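Local coordinates for single-stranded DNA-binding protein (Enterobacter phage Enc34, PDB 5ODK) that probably binds single-stranded DNA through an OB fold and takes part in the DNA replication of the phage, at residues G21-S26 with K65-Q70; V28-P33 with Y49-L54; K76-G81 with P151-N156; I111-S116 with I162-L167; E138-C143 with V169-D174. All blocks are in the same frame, centred on the assembly; numbering follows the deposited sequence.

Contact 1. Residues G21-S26 with K65-Q70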
# COMPACT_ATOMS: atom_id res chain seq x y z
N GLY A 21 7.78 9.77 -7.42
CA GLY A 21 6.39 9.69 -6.95
C GLY A 21 6.05 8.47 -6.15
O GLY A 21 4.96 8.36 -5.61
N HIS A 22 6.98 7.50 -6.07
CA HIS A 22 6.80 6.39 -5.16
C HIS A 22 6.66 6.86 -3.73
O HIS A 22 7.21 7.92 -3.38
CB HIS A 22 7.99 5.42 -5.26
CG HIS A 22 8.12 4.75 -6.59
ND1 HIS A 22 8.71 5.36 -7.66
CD2 HIS A 22 7.76 3.51 -7.00
CE1 HIS A 22 8.73 4.52 -8.68
NE2 HIS A 22 8.12 3.40 -8.31
N ILE A 23 5.93 6.09 -2.96
CA ILE A 23 5.67 6.38 -1.56
C ILE A 23 5.98 5.12 -0.76
O ILE A 23 5.37 4.06 -1.01
CB ILE A 23 4.20 6.79 -1.33
CG1 ILE A 23 3.81 7.94 -2.26
CG2 ILE A 23 3.97 7.15 0.13
CD1 ILE A 23 2.32 8.19 -2.30
N LYS A 24 6.86 5.23 0.23
CA LYS A 24 7.06 4.16 1.21
C LYS A 24 6.21 4.46 2.44
O LYS A 24 6.30 5.56 2.98
CB LYS A 24 8.53 4.02 1.63
CG LYS A 24 8.79 2.88 2.61
CD LYS A 24 10.28 2.78 2.93
CE LYS A 24 10.59 1.68 3.91
NZ LYS A 24 12.08 1.62 4.10
N VAL A 25 5.36 3.51 2.82
CA VAL A 25 4.63 3.53 4.08
C VAL A 25 5.28 2.50 4.97
O VAL A 25 5.36 1.32 4.61
CB VAL A 25 3.12 3.35 3.95
CG1 VAL A 25 2.52 4.55 3.24
CG2 VAL A 25 2.71 2.03 3.35
N SER A 26 5.80 2.94 6.11
CA SER A 26 6.60 2.08 6.98
C SER A 26 5.84 1.69 8.21
O SER A 26 5.09 2.51 8.77
CB SER A 26 7.91 2.74 7.34
OG SER A 26 8.63 3.13 6.18
N LYS A 65 -0.60 12.76 4.98
CA LYS A 65 -0.70 14.08 4.32
C LYS A 65 -0.02 14.06 2.94
O LYS A 65 -0.55 14.57 1.96
CB LYS A 65 -0.14 15.17 5.25
CG LYS A 65 -0.20 16.55 4.66
CD LYS A 65 -0.15 17.62 5.73
CE LYS A 65 -0.36 18.95 5.06
NZ LYS A 65 -0.59 19.97 6.10
N ILE A 66 1.16 13.45 2.89
CA ILE A 66 1.87 13.32 1.64
C ILE A 66 1.05 12.48 0.65
O ILE A 66 0.95 12.79 -0.53
CB ILE A 66 3.26 12.68 1.89
CG1 ILE A 66 4.19 13.71 2.55
CG2 ILE A 66 3.86 12.18 0.59
CD1 ILE A 66 5.51 13.18 3.07
N ILE A 67 0.49 11.37 1.14
CA ILE A 67 -0.36 10.53 0.28
C ILE A 67 -1.51 11.34 -0.31
O ILE A 67 -1.76 11.25 -1.52
CB ILE A 67 -0.87 9.29 1.06
CG1 ILE A 67 0.26 8.29 1.25
CG2 ILE A 67 -2.06 8.64 0.35
CD1 ILE A 67 -0.02 7.25 2.31
N ASP A 68 -2.17 12.17 0.52
CA ASP A 68 -3.26 12.98 -0.01
C ASP A 68 -2.77 13.92 -1.12
O ASP A 68 -3.42 14.10 -2.15
CB ASP A 68 -3.95 13.74 1.10
CG ASP A 68 -4.81 12.89 2.01
OD1 ASP A 68 -5.18 11.75 1.65
OD2 ASP A 68 -5.17 13.41 3.09
N GLU A 69 -1.61 14.53 -0.89
CA GLU A 69 -1.01 15.43 -1.88
C GLU A 69 -0.68 14.70 -3.18
O GLU A 69 -0.92 15.17 -4.27
CB GLU A 69 0.23 16.08 -1.31
CG GLU A 69 -0.12 17.07 -0.20
CD GLU A 69 0.99 17.47 0.73
OE1 GLU A 69 2.13 17.03 0.57
OE2 GLU A 69 0.70 18.27 1.65
N GLN A 70 -0.16 13.49 -3.07
CA GLN A 70 0.19 12.70 -4.25
C GLN A 70 -1.06 12.22 -4.99
O GLN A 70 -1.04 12.14 -6.21
CB GLN A 70 1.09 11.51 -3.89
CG GLN A 70 2.41 11.99 -3.29
CD GLN A 70 3.21 12.85 -4.24
OE1 GLN A 70 3.46 12.49 -5.38
NE2 GLN A 70 3.55 14.05 -3.78
O HOH W 1 2.90 9.99 -6.39

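Contact 2. Residues V28-P33 with Y49-L54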
# COMPACT_ATOMS: atom_id res chain seq x y z
N VAL A 28 3.38 -0.71 9.07
CA VAL A 28 1.92 -0.83 8.91
C VAL A 28 1.56 -2.31 9.04
O VAL A 28 2.42 -3.18 8.80
CB VAL A 28 1.44 -0.24 7.58
CG1 VAL A 28 1.76 1.25 7.55
CG2 VAL A 28 2.05 -0.97 6.39
N ARG A 29 0.32 -2.59 9.42
CA ARG A 29 -0.07 -3.98 9.59
C ARG A 29 -0.73 -4.47 8.32
O ARG A 29 -1.56 -3.81 7.74
CB ARG A 29 -1.00 -4.14 10.80
CG ARG A 29 -1.07 -5.52 11.41
CD ARG A 29 -1.76 -5.49 12.76
NE ARG A 29 -1.79 -6.81 13.32
CZ ARG A 29 -2.49 -7.16 14.37
NH1 ARG A 29 -3.24 -6.28 15.01
NH2 ARG A 29 -2.46 -8.42 14.76
N CYS A 30 -0.36 -5.64 7.85
CA CYS A 30 -0.96 -6.09 6.64
C CYS A 30 -2.16 -6.99 6.85
O CYS A 30 -2.34 -7.63 7.89
CB CYS A 30 0.01 -6.75 5.70
SG CYS A 30 0.34 -8.44 6.03
N SER A 31 -2.96 -7.04 5.79
CA SER A 31 -4.19 -7.79 5.76
C SER A 31 -4.37 -8.33 4.33
O SER A 31 -3.96 -7.70 3.35
CB SER A 31 -5.27 -6.79 6.16
OG SER A 31 -6.53 -7.33 6.07
N TYR A 32 -4.98 -9.50 4.21
CA TYR A 32 -5.31 -10.08 2.91
C TYR A 32 -4.14 -10.08 1.93
O TYR A 32 -4.29 -9.72 0.77
CB TYR A 32 -6.53 -9.39 2.30
CG TYR A 32 -7.74 -9.37 3.17
CD1 TYR A 32 -8.40 -10.54 3.49
CD2 TYR A 32 -8.24 -8.18 3.67
CE1 TYR A 32 -9.53 -10.53 4.29
CE2 TYR A 32 -9.36 -8.16 4.48
CZ TYR A 32 -9.99 -9.35 4.79
OH TYR A 32 -11.13 -9.38 5.58
N PRO A 33 -2.95 -10.56 2.37
CA PRO A 33 -1.85 -10.61 1.42
C PRO A 33 -2.06 -11.64 0.31
O PRO A 33 -2.46 -12.79 0.60
CB PRO A 33 -0.65 -11.01 2.26
CG PRO A 33 -1.26 -11.80 3.39
CD PRO A 33 -2.55 -11.06 3.68
N TYR A 49 -1.64 -9.48 -7.93
CA TYR A 49 -1.07 -9.49 -6.58
C TYR A 49 -1.71 -8.33 -5.79
O TYR A 49 -2.06 -7.31 -6.38
CB TYR A 49 0.43 -9.31 -6.67
CG TYR A 49 1.11 -10.40 -7.46
CD1 TYR A 49 1.28 -10.32 -8.81
CD2 TYR A 49 1.57 -11.54 -6.82
CE1 TYR A 49 1.88 -11.34 -9.54
CE2 TYR A 49 2.19 -12.56 -7.53
CZ TYR A 49 2.35 -12.46 -8.89
OH TYR A 49 2.98 -13.46 -9.57
N SER A 50 -1.86 -8.48 -4.49
CA SER A 50 -2.50 -7.43 -3.71
C SER A 50 -2.14 -7.50 -2.23
O SER A 50 -1.67 -8.54 -1.75
CB SER A 50 -4.01 -7.48 -3.91
OG SER A 50 -4.53 -8.66 -3.38
N ILE A 51 -2.43 -6.43 -1.52
CA ILE A 51 -2.35 -6.40 -0.09
C ILE A 51 -3.21 -5.24 0.42
O ILE A 51 -3.43 -4.26 -0.34
CB ILE A 51 -0.86 -6.24 0.38
CG1 ILE A 51 -0.65 -6.70 1.81
CG2 ILE A 51 -0.40 -4.79 0.16
CD1 ILE A 51 0.84 -6.92 2.12
N THR A 52 -3.67 -5.36 1.66
CA THR A 52 -4.25 -4.25 2.38
C THR A 52 -3.25 -3.87 3.48
O THR A 52 -2.68 -4.73 4.15
CB THR A 52 -5.63 -4.63 2.94
OG1 THR A 52 -6.52 -4.82 1.84
CG2 THR A 52 -6.16 -3.52 3.86
N LEU A 53 -3.07 -2.57 3.67
CA LEU A 53 -2.15 -2.03 4.68
C LEU A 53 -2.97 -1.23 5.67
O LEU A 53 -3.75 -0.35 5.27
CB LEU A 53 -1.09 -1.17 4.03
CG LEU A 53 -0.30 -1.83 2.91
CD1 LEU A 53 0.59 -0.82 2.22
CD2 LEU A 53 0.55 -3.01 3.38
N LEU A 54 -2.84 -1.55 6.95
CA LEU A 54 -3.52 -0.87 8.01
C LEU A 54 -2.51 0.05 8.66
O LEU A 54 -1.55 -0.39 9.31
CB LEU A 54 -4.06 -1.89 8.99
CG LEU A 54 -5.01 -2.91 8.39
CD1 LEU A 54 -5.39 -3.92 9.44
CD2 LEU A 54 -6.25 -2.27 7.77
O HOH W 2 -5.69 -8.23 -0.89

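Contact 3. Residues K76-G81 with P151-N156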
# COMPACT_ATOMS: atom_id res chain seq x y z
N LYS A 76 -4.50 15.25 -11.30
CA LYS A 76 -4.17 16.35 -12.20
C LYS A 76 -3.56 15.85 -13.51
O LYS A 76 -3.77 16.45 -14.58
CB LYS A 76 -3.20 17.31 -11.48
CG LYS A 76 -2.87 18.57 -12.26
CD LYS A 76 -1.98 19.48 -11.42
CE LYS A 76 -1.56 20.72 -12.18
NZ LYS A 76 -0.91 21.69 -11.26
N ASN A 77 -2.80 14.75 -13.42
CA ASN A 77 -2.02 14.27 -14.55
C ASN A 77 -2.61 13.08 -15.28
O ASN A 77 -1.92 12.41 -16.06
CB ASN A 77 -0.59 14.05 -14.08
CG ASN A 77 0.11 15.40 -13.80
OD1 ASN A 77 0.06 16.29 -14.64
ND2 ASN A 77 0.66 15.57 -12.62
N HIS A 78 -3.90 12.83 -15.05
CA HIS A 78 -4.57 11.76 -15.75
C HIS A 78 -4.56 11.94 -17.27
O HIS A 78 -4.62 13.05 -17.79
CB HIS A 78 -5.98 11.62 -15.21
CG HIS A 78 -6.79 10.58 -15.88
ND1 HIS A 78 -6.50 9.23 -15.80
CD2 HIS A 78 -7.90 10.68 -16.66
CE1 HIS A 78 -7.41 8.56 -16.49
NE2 HIS A 78 -8.26 9.42 -17.03
N LYS A 79 -4.51 10.83 -18.00
CA LYS A 79 -4.28 10.90 -19.44
C LYS A 79 -5.38 11.52 -20.28
O LYS A 79 -5.11 11.90 -21.43
CB LYS A 79 -3.87 9.54 -19.99
CG LYS A 79 -4.94 8.49 -19.87
CD LYS A 79 -4.41 7.17 -20.44
CE LYS A 79 -5.30 6.01 -20.09
NZ LYS A 79 -4.85 4.81 -20.82
N THR A 80 -6.61 11.62 -19.76
CA THR A 80 -7.66 12.35 -20.49
C THR A 80 -7.87 13.78 -19.98
O THR A 80 -8.84 14.44 -20.38
CB THR A 80 -8.99 11.61 -20.47
OG1 THR A 80 -9.50 11.63 -19.15
CG2 THR A 80 -8.83 10.18 -20.98
N GLY A 81 -6.91 14.28 -19.20
CA GLY A 81 -7.00 15.56 -18.50
C GLY A 81 -7.38 15.33 -17.07
O GLY A 81 -7.63 14.19 -16.62
N PRO A 151 0.62 5.82 -6.69
CA PRO A 151 -0.74 5.98 -7.24
C PRO A 151 -0.78 5.93 -8.77
O PRO A 151 0.23 6.18 -9.47
CB PRO A 151 -1.10 7.41 -6.81
CG PRO A 151 -0.23 7.70 -5.64
CD PRO A 151 1.08 7.06 -6.02
N TRP A 152 -1.95 5.60 -9.29
CA TRP A 152 -2.27 5.72 -10.72
C TRP A 152 -3.76 5.99 -10.85
O TRP A 152 -4.54 5.67 -9.97
CB TRP A 152 -1.83 4.50 -11.52
CG TRP A 152 -2.44 3.20 -11.17
CD1 TRP A 152 -2.06 2.36 -10.15
CD2 TRP A 152 -3.47 2.53 -11.89
NE1 TRP A 152 -2.81 1.23 -10.17
CE2 TRP A 152 -3.67 1.28 -11.24
CE3 TRP A 152 -4.22 2.84 -13.03
CZ2 TRP A 152 -4.60 0.34 -11.70
CZ3 TRP A 152 -5.15 1.88 -13.50
CH2 TRP A 152 -5.33 0.65 -12.81
N SER A 153 -4.13 6.59 -11.97
CA SER A 153 -5.49 6.99 -12.21
C SER A 153 -6.17 6.07 -13.21
O SER A 153 -5.55 5.61 -14.18
CB SER A 153 -5.55 8.45 -12.67
OG SER A 153 -4.72 8.65 -13.79
N GLN A 154 -7.45 5.83 -12.98
CA GLN A 154 -8.24 4.97 -13.84
C GLN A 154 -9.58 5.59 -14.17
O GLN A 154 -10.24 6.11 -13.29
CB GLN A 154 -8.39 3.61 -13.17
CG GLN A 154 -9.02 2.54 -14.05
CD GLN A 154 -9.04 1.21 -13.33
OE1 GLN A 154 -9.42 1.16 -12.15
NE2 GLN A 154 -8.64 0.15 -14.03
N GLU A 155 -9.96 5.50 -15.43
CA GLU A 155 -11.24 5.99 -15.89
C GLU A 155 -11.75 5.02 -16.94
O GLU A 155 -11.17 4.88 -18.03
CB GLU A 155 -11.05 7.37 -16.50
CG GLU A 155 -12.30 8.02 -17.07
CD GLU A 155 -12.02 9.32 -17.79
OE1 GLU A 155 -10.87 9.55 -18.22
OE2 GLU A 155 -12.97 10.10 -17.96
N ASN A 156 -12.81 4.29 -16.59
CA ASN A 156 -13.43 3.34 -17.50
C ASN A 156 -14.90 3.19 -17.16
O ASN A 156 -15.41 3.90 -16.31
CB ASN A 156 -12.65 2.01 -17.52
CG ASN A 156 -12.64 1.29 -16.17
OD1 ASN A 156 -13.56 1.42 -15.37
ND2 ASN A 156 -11.56 0.55 -15.90

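Contact 4. Residues I111-S116 with I162-L167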
# COMPACT_ATOMS: atom_id res chain seq x y z
N ILE A 111 -5.25 1.09 3.33
CA ILE A 111 -4.73 1.25 1.99
C ILE A 111 -4.86 -0.07 1.24
O ILE A 111 -4.42 -1.12 1.74
CB ILE A 111 -3.27 1.69 2.03
CG1 ILE A 111 -3.15 3.14 2.53
CG2 ILE A 111 -2.58 1.51 0.69
CD1 ILE A 111 -1.75 3.53 2.93
N SER A 112 -5.39 -0.02 0.02
CA SER A 112 -5.43 -1.18 -0.86
C SER A 112 -4.50 -0.95 -2.02
O SER A 112 -4.56 0.09 -2.68
CB SER A 112 -6.84 -1.34 -1.39
OG SER A 112 -7.73 -1.41 -0.30
N ALA A 113 -3.61 -1.90 -2.27
CA ALA A 113 -2.64 -1.78 -3.36
C ALA A 113 -2.62 -3.10 -4.11
O ALA A 113 -2.72 -4.18 -3.51
CB ALA A 113 -1.27 -1.39 -2.83
N ARG A 114 -2.43 -3.02 -5.42
CA ARG A 114 -2.45 -4.21 -6.30
C ARG A 114 -1.44 -4.05 -7.40
O ARG A 114 -0.95 -2.94 -7.70
CB ARG A 114 -3.84 -4.42 -6.90
CG ARG A 114 -5.03 -4.49 -5.96
CD ARG A 114 -6.35 -4.29 -6.70
NE ARG A 114 -6.72 -5.43 -7.51
CZ ARG A 114 -7.69 -5.43 -8.44
NH1 ARG A 114 -8.38 -4.33 -8.73
NH2 ARG A 114 -7.96 -6.55 -9.11
N GLU A 115 -1.09 -5.15 -8.06
CA GLU A 115 -0.26 -5.08 -9.25
C GLU A 115 -0.43 -6.37 -10.05
O GLU A 115 -0.77 -7.40 -9.50
CB GLU A 115 1.23 -4.81 -8.90
CG GLU A 115 1.78 -3.50 -9.45
CD GLU A 115 2.18 -3.48 -10.90
OE1 GLU A 115 1.93 -4.48 -11.61
OE2 GLU A 115 2.79 -2.50 -11.35
N SER A 116 -0.18 -6.29 -11.36
CA SER A 116 -0.23 -7.49 -12.18
C SER A 116 1.07 -8.26 -12.20
O SER A 116 1.08 -9.39 -12.60
CB SER A 116 -0.66 -7.17 -13.60
OG SER A 116 0.22 -6.24 -14.18
N ILE A 162 -8.64 6.53 -8.10
CA ILE A 162 -7.20 6.61 -7.91
C ILE A 162 -6.81 5.34 -7.16
O ILE A 162 -7.24 5.10 -6.04
CB ILE A 162 -6.71 7.85 -7.14
CG1 ILE A 162 -7.23 9.16 -7.81
CG2 ILE A 162 -5.20 7.85 -7.03
CD1 ILE A 162 -6.73 9.40 -9.22
N ASN A 163 -6.00 4.53 -7.82
CA ASN A 163 -5.55 3.24 -7.34
C ASN A 163 -4.10 3.36 -6.90
O ASN A 163 -3.43 4.36 -7.15
CB ASN A 163 -5.65 2.22 -8.48
CG ASN A 163 -7.05 1.99 -8.94
OD1 ASN A 163 -7.97 1.96 -8.14
ND2 ASN A 163 -7.21 1.91 -10.26
N ALA A 164 -3.58 2.29 -6.27
CA ALA A 164 -2.18 2.24 -5.86
C ALA A 164 -1.52 0.95 -6.42
O ALA A 164 -2.02 -0.16 -6.17
CB ALA A 164 -2.04 2.26 -4.36
N ASN A 165 -0.45 1.14 -7.15
CA ASN A 165 0.42 0.02 -7.53
C ASN A 165 1.18 -0.44 -6.30
O ASN A 165 1.71 0.35 -5.54
CB ASN A 165 1.43 0.44 -8.60
CG ASN A 165 0.85 0.46 -9.99
OD1 ASN A 165 0.12 -0.46 -10.35
ND2 ASN A 165 1.15 1.52 -10.75
N LEU A 166 1.27 -1.76 -6.17
CA LEU A 166 2.03 -2.43 -5.12
C LEU A 166 3.37 -2.82 -5.67
O LEU A 166 3.44 -3.70 -6.53
CB LEU A 166 1.28 -3.65 -4.63
CG LEU A 166 1.95 -4.45 -3.52
CD1 LEU A 166 2.18 -3.61 -2.30
CD2 LEU A 166 1.12 -5.67 -3.19
N LEU A 167 4.46 -2.21 -5.18
CA LEU A 167 5.78 -2.40 -5.79
C LEU A 167 6.77 -3.15 -4.91
O LEU A 167 7.62 -3.87 -5.46
CB LEU A 167 6.34 -1.06 -6.25
CG LEU A 167 5.38 -0.49 -7.29
CD1 LEU A 167 5.34 0.99 -7.34
CD2 LEU A 167 5.47 -1.12 -8.63
O HOH W 3 -5.46 0.34 -5.28

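Contact 5. Residues E138-C143 with V169-D174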
# COMPACT_ATOMS: atom_id res chain seq x y z
N GLU A 138 5.82 -16.24 5.19
CA GLU A 138 6.60 -15.13 5.76
C GLU A 138 5.68 -13.95 6.08
O GLU A 138 5.78 -13.34 7.14
CB GLU A 138 7.69 -14.65 4.77
CG GLU A 138 8.58 -13.47 5.19
CD GLU A 138 9.71 -13.86 6.10
OE1 GLU A 138 10.04 -15.07 6.15
OE2 GLU A 138 10.27 -12.95 6.74
N ILE A 139 4.85 -13.59 5.11
CA ILE A 139 4.02 -12.37 5.22
C ILE A 139 2.55 -12.80 5.27
O ILE A 139 1.87 -12.97 4.26
CB ILE A 139 4.38 -11.34 4.12
CG1 ILE A 139 5.84 -10.91 4.32
CG2 ILE A 139 3.43 -10.15 4.19
CD1 ILE A 139 6.39 -10.07 3.21
N TYR A 140 2.06 -12.96 6.49
CA TYR A 140 0.70 -13.40 6.74
C TYR A 140 -0.12 -12.19 7.20
O TYR A 140 0.43 -11.27 7.80
CB TYR A 140 0.70 -14.54 7.79
CG TYR A 140 1.45 -14.18 9.05
CD1 TYR A 140 2.81 -14.40 9.16
CD2 TYR A 140 0.81 -13.54 10.10
CE1 TYR A 140 3.52 -13.98 10.27
CE2 TYR A 140 1.51 -13.12 11.22
CZ TYR A 140 2.86 -13.34 11.30
OH TYR A 140 3.56 -12.92 12.38
N GLY A 141 -1.43 -12.27 7.02
CA GLY A 141 -2.30 -11.20 7.49
C GLY A 141 -2.16 -11.07 8.99
O GLY A 141 -2.29 -12.07 9.72
N GLY A 142 -1.87 -9.86 9.46
CA GLY A 142 -1.64 -9.60 10.86
C GLY A 142 -0.20 -9.23 11.20
O GLY A 142 0.04 -8.66 12.24
N CYS A 143 0.75 -9.61 10.35
CA CYS A 143 2.12 -9.17 10.54
C CYS A 143 2.30 -7.70 10.16
O CYS A 143 1.42 -7.12 9.51
CB CYS A 143 3.15 -10.08 9.87
SG CYS A 143 3.36 -9.78 8.11
N VAL A 169 7.07 -5.16 -0.70
CA VAL A 169 6.64 -5.41 0.66
C VAL A 169 7.82 -5.99 1.41
O VAL A 169 8.42 -6.96 0.94
CB VAL A 169 5.47 -6.38 0.74
CG1 VAL A 169 5.02 -6.59 2.17
CG2 VAL A 169 4.30 -5.86 -0.10
N LEU A 170 8.14 -5.43 2.56
CA LEU A 170 9.24 -5.82 3.46
C LEU A 170 8.64 -6.24 4.79
O LEU A 170 7.96 -5.45 5.43
CB LEU A 170 10.19 -4.65 3.69
CG LEU A 170 11.21 -4.74 4.83
CD1 LEU A 170 12.20 -5.87 4.63
CD2 LEU A 170 11.92 -3.42 5.08
N LYS A 171 8.93 -7.47 5.23
CA LYS A 171 8.50 -7.90 6.53
C LYS A 171 9.26 -7.14 7.62
O LYS A 171 10.48 -7.01 7.54
CB LYS A 171 8.70 -9.39 6.72
CG LYS A 171 8.17 -9.84 8.06
CD LYS A 171 7.68 -11.17 8.13
CE LYS A 171 7.06 -11.48 9.48
NZ LYS A 171 7.19 -12.93 9.56
N ARG A 172 8.53 -6.62 8.60
CA ARG A 172 9.09 -5.88 9.71
C ARG A 172 8.96 -6.56 11.06
O ARG A 172 9.92 -6.52 11.84
CB ARG A 172 8.44 -4.50 9.79
CG ARG A 172 8.79 -3.57 8.65
CD ARG A 172 10.20 -3.05 8.71
NE ARG A 172 10.32 -2.10 9.81
CZ ARG A 172 11.45 -1.68 10.35
NH1 ARG A 172 12.63 -2.14 9.91
NH2 ARG A 172 11.37 -0.81 11.33
N LYS A 173 7.80 -7.09 11.40
CA LYS A 173 7.58 -7.68 12.73
C LYS A 173 6.48 -8.71 12.68
O LYS A 173 5.53 -8.55 11.93
CB LYS A 173 7.16 -6.58 13.71
CG LYS A 173 7.34 -6.90 15.18
CD LYS A 173 7.00 -5.69 16.06
CE LYS A 173 5.63 -5.10 15.73
NZ LYS A 173 4.96 -4.40 16.85
N ASP A 174 6.62 -9.77 13.48
CA ASP A 174 5.53 -10.70 13.67
C ASP A 174 4.51 -10.14 14.65
O ASP A 174 4.84 -9.34 15.53
CB ASP A 174 6.08 -12.04 14.18
CG ASP A 174 6.81 -12.80 13.07
OD1 ASP A 174 6.15 -13.12 12.06
OD2 ASP A 174 8.03 -13.03 13.23
O HOH W 4 9.89 -13.36 9.49

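Contact 1. Residues G21-S26 with K65-Q70
I67, on the buried side of helix 61-76, meets I23 and V25 of strand 23-26. Its CG1 lies 4.0 Å from CG2 of I23; in that strand residue chi1 of -54° sets CG1 beside the backbone N and leaves CG2 anti to it. The chain of I67 then runs on extended, so that its terminal CD1 also comes within 3.8 Å of CG1 of V25, the two side chains crossing at about a right angle. One helical turn later, Q70 slides past I23 in the opposite direction: I23 CD1 rests 3.9 Å from Q70 CB and equally close to its CG. The glutamine chain is bent at chi2 (-61°), which carries the amide beyond this apolar patch toward G21. There a water donates to Q70 OE1 at 2.8 Å and to G21 O at 2.7 Å, linking the two across the contact without a direct bond. The strand and helix axes run roughly antiparallel, at 153°, and approach to 10.1 Å, a spacing bridged by I23, V25, I67 and Q70. M55 and F91 also touch I67, while L17 touches I66 and Q70. The arrangement is that of a helix laid against the curled sheet of an OB fold, with I67 and the aliphatic part of Q70 packing on I23 and V25.

Contact 2. Residues V28-P33 with Y49-L54
R29 and L54 pair through both backbone bonds of an antiparallel hydrogen-bonded pair, R29 N to L54 O at 2.9 Å and L54 N to R29 O at 2.7 Å. S31 and T52 form the next such pair, with S31 N 2.8 Å from T52 O and T52 N 2.9 Å from S31 O. Between them lies the non-hydrogen-bonded pair C30 and L53, where C30 CA instead makes a CA-H...O contact with T52 O. Apolar contacts gather on the face of C30 and L53: CB of C30 sits 3.7 Å from CD1 of I51, and V28 lays its CG2 3.9 Å from CB of L53. On the other face S31 and T52 meet through their CB atoms, and the edge of the Y32 ring approaches OG1 of T52. At Y32 the chain turns a corner, and here a water bridges the segments, donating to Y32 O at 2.6 Å and lying 2.8 Å from S50 OG. The polar ends are bonded outside the two strands: S31 OG to E180, Y32 OH to K102 and R29 NE to G142. This antiparallel pair is flanked by strand 144-156, which pairs antiparallel with strand 28-34, and by strand 108-115, which continues the sheet beyond strand 49-56.

Contact 3. Residues K76-G81 with P151-N156
H78 and S153 face each other where the turn after helix 61-76 comes alongside the outer part of strand 144-156, their CA atoms 6.0 Å apart. The helix ends at K76, N77 being the first residue outside it, and residues H78 to G81 form a type I beta turn closed by the bond from G81 N to H78 O. On the strand the alternation of side chains sends S153 and E155 toward this turn. The H78 ring reaches across with CG anti to its own backbone N (chi1 178°), presenting both nitrogens to the strand. ND1 is hydrogen-bonded to S153 OG at 2.7 Å, while NE2 donates to E155 OE1 at 2.9 Å. Both oxygens lie at the ring edge, near its plane, so the imidazole is fixed in rotation by bonds at two of its corners. Ring and carboxylate are turned 57° from each other, and OE1 is met by NE2 on the anti side, 33° out of the carboxylate plane. T80 OG1 donates to the syn lone pair of the same OE1 at 2.7 Å, so two donors grip this one oxygen. L83 packs against H78, S153 and E155. The carboxylate would probably favour keeping the proton on NE2, and the contact ties a surface turn to the strand mainly by polar bonds.

Contact 4. Residues I111-S116 with I162-L167
A113 packs tightly between A164 and L166: its CB is 4.0 Å from A164 CB and 3.9 Å from L166 CB, and L166, with CG anti to the backbone N (chi1 -180°), brings CD1 toward the same CB, its CD2 lying nearer A113 O. The backbones close up beside it. R114 N donates to A164 O at 3.0 Å, whereas L166 N reaches R114 O at 2.9 Å from above the carbonyl plane. Toward the ends the strands diverge, with axes 61° apart. At one, a water spans S112 O and A164 N. At the other, the bent chain of E115 puts OE2 3.5 Å from N165 OD1, an approach of two acceptors, and N165 OD1 bonds to a glycerol probably left from crystallisation. E115 OE1 turns back to T117 N. R114 thus bonds on both sides of N165, the pattern of parallel pairing. A short parallel junction of this kind between strands 108-115 and 159-173 is what closes the barrel of an OB fold.

Contact 5. Residues E138-C143 with V169-D174
D174 OD1 is gripped by two donors, Y140 OH at 2.6 Å and K171 NZ at 2.7 Å. The hydroxyl, itself also bonded to D175 N, donates to the anti lone pair of OD1, with ring and carboxylate nearly coplanar (3°), while the lysine comes in on the syn side, 32° out of the carboxylate plane, in a salt bridge. K171 gets there by an extended chain, its NZ also donating at 2.8 Å, in the carbonyl plane, to the O of E138, the last residue of helix 132-138. A water accepts from NZ and donates to E138 OE2, relaying between charges whose own atoms stay 4.2 Å apart. D174 OD1, E138 O and this water together satisfy the ammonium of the buried K171. The loop itself is a type II beta turn from Y140 to C143, with G142 at positive phi; facing W144, R172 and K173 make a classic beta bulge in strand 159-173. Beside the polar group the contact turns apolar. I139 CD1 meets V169 CG1 at 3.9 Å, and CG1 of I139 lies 4.0 Å from K171 CB. C143 lays its CB over one face of the Y140 ring, toward the rim, and meets K173 O at 3.5 Å.

Contact 1 is the buried one, with apolar side chains between helix and strand, whereas contact 3 lies at the surface and is held chiefly by polar bonds. Contacts 2 and 4 stand between these extremes and share the sheet: strands 49-56 and 108-115 are neighbours, bonded from Y49 to E115 and from L53 to I111. One is a regular antiparallel ladder, the other a single bridge at a wide angle. Contact 5, partly buried, sets a polar group beside an apolar patch; it shares strand 159-173 with contact 4, which uses it for barrel closure, and meets contact 2 through G142, bonded to C30 and R29. Contacts 3 and 5 lie about 31 Å apart, centre to centre.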